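Putative cytochrome P450 YjiB (Bacillus subtilis subsp. subtilis, PDB 4RM4) binds heme and probably acts as a cytochrome P450 monooxygenase, inserting one atom of molecular oxygen into organic substrates. Local coordinates at residues N250-Y253 with S254-T258. Sequence-based numbering, arbitrary orientation.
Sequences NAMY and SILET
Tyr253 brings one ring carbon, CE2, alongside the carboxylate of Glu257 one turn later in the same helix, 3.6 Å from OE2 of Glu257. Ring and carboxylate planes stand 55° apart, and the two side chains meet at a slant. Two torsions bring the groups together: Tyr253 CG is anti to the backbone N, while Glu257 CG sits between its backbone N and carbonyl carbon (chi1 78°), which turns the extended chain back toward the Tyr253 ring.

Asn250 O is gripped twice. Ser254 N supplies the ordinary i to i+4 helix bond, with an N-H...O angle of 164°, and Ser254 OG adds a second at 2.9 Å to Asn250 O, the two donors approaching from opposite faces of the carbonyl plane. Arg283 NH1 bonds to Ser254 OG as well and forms a salt bridge with Glu257 OE1. An alanine at Ser254 would probably leave Asn250 O with the backbone donor alone from this residue and take one acceptor from Arg283 NH1, which would keep its salt bridge to Glu257. Ser254 O in turn accepts a short bond, 2.6 Å, from Thr258 OG1, a side-chain to backbone bond at the C-terminal end of the helix, with Thr258 already in a loop or turn.

On another flank, bends at chi2 and chi3 fold the Met252 chain back along the helix, carrying CE to 4.2 Å from Leu256 CD2 and, more loosely, to 4.4 Å from Ile255 CG2.

The segment is the C-terminal end of helix 226-257, the long central helix of the P450 fold. Met252, Ile255 and Leu256 rest on Tyr262 of helix 261-267, Ala251 and Met252 meet Leu363 of helix 352-369, and Ser254 and Glu257 lean on Phe282 of helix 272-282.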
ATOM      1  N   ASN A 250      -2.421  -2.870  10.551  1.00 17.02           N
ATOM      2  CA  ASN A 250      -1.589  -4.040  10.776  1.00 14.10           C
ATOM      3  C   ASN A 250      -0.457  -3.750  11.766  1.00 15.86           C
ATOM      4  O   ASN A 250      -0.102  -4.611  12.574  1.00 17.47           O
ATOM      5  CB  ASN A 250      -0.977  -4.554   9.460  1.00 15.16           C
ATOM      6  CG  ASN A 250      -2.004  -5.119   8.496  1.00 16.32           C
ATOM      7  OD1 ASN A 250      -3.165  -5.334   8.835  1.00 17.02           O
ATOM      8  ND2 ASN A 250      -1.561  -5.371   7.268  1.00 15.92           N
ATOM      9  N   ALA A 251       0.110  -2.541  11.698  1.00 15.91           N
ATOM     10  CA  ALA A 251       1.167  -2.139  12.640  1.00 16.63           C
ATOM     11  C   ALA A 251       0.638  -2.048  14.070  1.00 18.66           C
ATOM     12  O   ALA A 251       1.261  -2.536  15.014  1.00 20.62           O
ATOM     13  CB  ALA A 251       1.772  -0.802  12.222  1.00 13.62           C
ATOM     14  N   MET A 252      -0.518  -1.424  14.239  1.00 17.83           N
ATOM     15  CA  MET A 252      -1.101  -1.367  15.573  1.00 17.58           C
ATOM     16  C   MET A 252      -1.431  -2.750  16.111  1.00 17.01           C
ATOM     17  O   MET A 252      -1.278  -3.006  17.314  1.00 19.70           O
ATOM     18  CB  MET A 252      -2.353  -0.503  15.606  1.00 15.64           C
ATOM     19  CG  MET A 252      -2.096   0.984  15.634  1.00 25.38           C
ATOM     20  SD  MET A 252      -0.879   1.437  16.884  1.00 29.52           S
ATOM     21  CE  MET A 252      -1.361   0.426  18.293  1.00 19.31           C
ATOM     22  N   TYR A 253      -1.911  -3.636  15.241  1.00 17.28           N
ATOM     23  CA  TYR A 253      -2.255  -4.989  15.679  1.00 17.99           C
ATOM     24  C   TYR A 253      -0.993  -5.691  16.139  1.00 19.86           C
ATOM     25  O   TYR A 253      -0.972  -6.295  17.218  1.00 18.78           O
ATOM     26  CB  TYR A 253      -2.923  -5.805  14.564  1.00 17.34           C
ATOM     27  CG  TYR A 253      -3.457  -7.147  15.021  1.00 22.92           C
ATOM     28  CD1 TYR A 253      -4.777  -7.283  15.455  1.00 24.25           C
ATOM     29  CD2 TYR A 253      -2.656  -8.279  15.007  1.00 19.47           C
ATOM     30  CE1 TYR A 253      -5.271  -8.509  15.861  1.00 18.20           C
ATOM     31  CE2 TYR A 253      -3.142  -9.504  15.402  1.00 23.19           C
ATOM     32  CZ  TYR A 253      -4.445  -9.612  15.835  1.00 23.99           C
ATOM     33  OH  TYR A 253      -4.916 -10.834  16.245  1.00 24.39           O
ATOM     34  N   SER A 254       0.058  -5.613  15.322  1.00 15.56           N
ATOM     35  CA  SER A 254       1.327  -6.257  15.669  1.00 14.75           C
ATOM     36  C   SER A 254       1.883  -5.699  16.970  1.00 17.35           C
ATOM     37  O   SER A 254       2.406  -6.450  17.813  1.00 19.54           O
ATOM     38  CB  SER A 254       2.350  -6.078  14.548  1.00 17.45           C
ATOM     39  OG  SER A 254       1.850  -6.558  13.313  1.00 18.28           O
ATOM     40  N   ILE A 255       1.770  -4.386  17.136  1.00 18.48           N
ATOM     41  CA  ILE A 255       2.251  -3.731  18.354  1.00 17.00           C
ATOM     42  C   ILE A 255       1.498  -4.216  19.599  1.00 19.90           C
ATOM     43  O   ILE A 255       2.113  -4.513  20.623  1.00 22.19           O
ATOM     44  CB  ILE A 255       2.213  -2.186  18.241  1.00 21.85           C
ATOM     45  CG1 ILE A 255       3.378  -1.703  17.375  1.00 15.17           C
ATOM     46  CG2 ILE A 255       2.308  -1.535  19.626  1.00 19.93           C
ATOM     47  CD1 ILE A 255       3.178  -0.269  16.733  1.00 13.53           C
ATOM     48  N   LEU A 256       0.174  -4.297  19.508  1.00 20.49           N
ATOM     49  CA  LEU A 256      -0.644  -4.744  20.635  1.00 19.68           C
ATOM     50  C   LEU A 256      -0.421  -6.205  20.962  1.00 24.80           C
ATOM     51  O   LEU A 256      -0.514  -6.605  22.124  1.00 26.36           O
ATOM     52  CB  LEU A 256      -2.138  -4.535  20.350  1.00 20.38           C
ATOM     53  CG  LEU A 256      -2.654  -3.109  20.171  1.00 22.76           C
ATOM     54  CD1 LEU A 256      -4.178  -3.127  20.001  1.00 26.46           C
ATOM     55  CD2 LEU A 256      -2.235  -2.252  21.363  1.00 21.99           C
ATOM     56  N   GLU A 257      -0.159  -7.020  19.949  1.00 23.30           N
ATOM     57  CA  GLU A 257      -0.024  -8.456  20.202  1.00 21.81           C
ATOM     58  C   GLU A 257       1.340  -8.825  20.771  1.00 21.10           C
ATOM     59  O   GLU A 257       1.532  -9.953  21.217  1.00 21.67           O
ATOM     60  CB  GLU A 257      -0.314  -9.278  18.945  1.00 23.07           C
ATOM     61  CG  GLU A 257       0.805  -9.316  17.952  1.00 26.79           C
ATOM     62  CD  GLU A 257       0.631 -10.418  16.915  1.00 26.28           C
ATOM     63  OE1 GLU A 257       1.486 -10.507  16.016  1.00 29.12           O
ATOM     64  OE2 GLU A 257      -0.345 -11.196  17.009  1.00 30.54           O
ATOM     65  N   THR A 258       2.281  -7.883  20.748  1.00 22.00           N
ATOM     66  CA  THR A 258       3.651  -8.144  21.194  1.00 21.54           C
ATOM     67  C   THR A 258       3.935  -7.535  22.565  1.00 23.94           C
ATOM     68  O   THR A 258       4.029  -6.317  22.696  1.00 21.07           O
ATOM     69  CB  THR A 258       4.667  -7.577  20.186  1.00 21.15           C
ATOM     70  OG1 THR A 258       4.261  -7.934  18.860  1.00 19.23           O
ATOM     71  CG2 THR A 258       6.038  -8.142  20.446  1.00 20.45           C
TER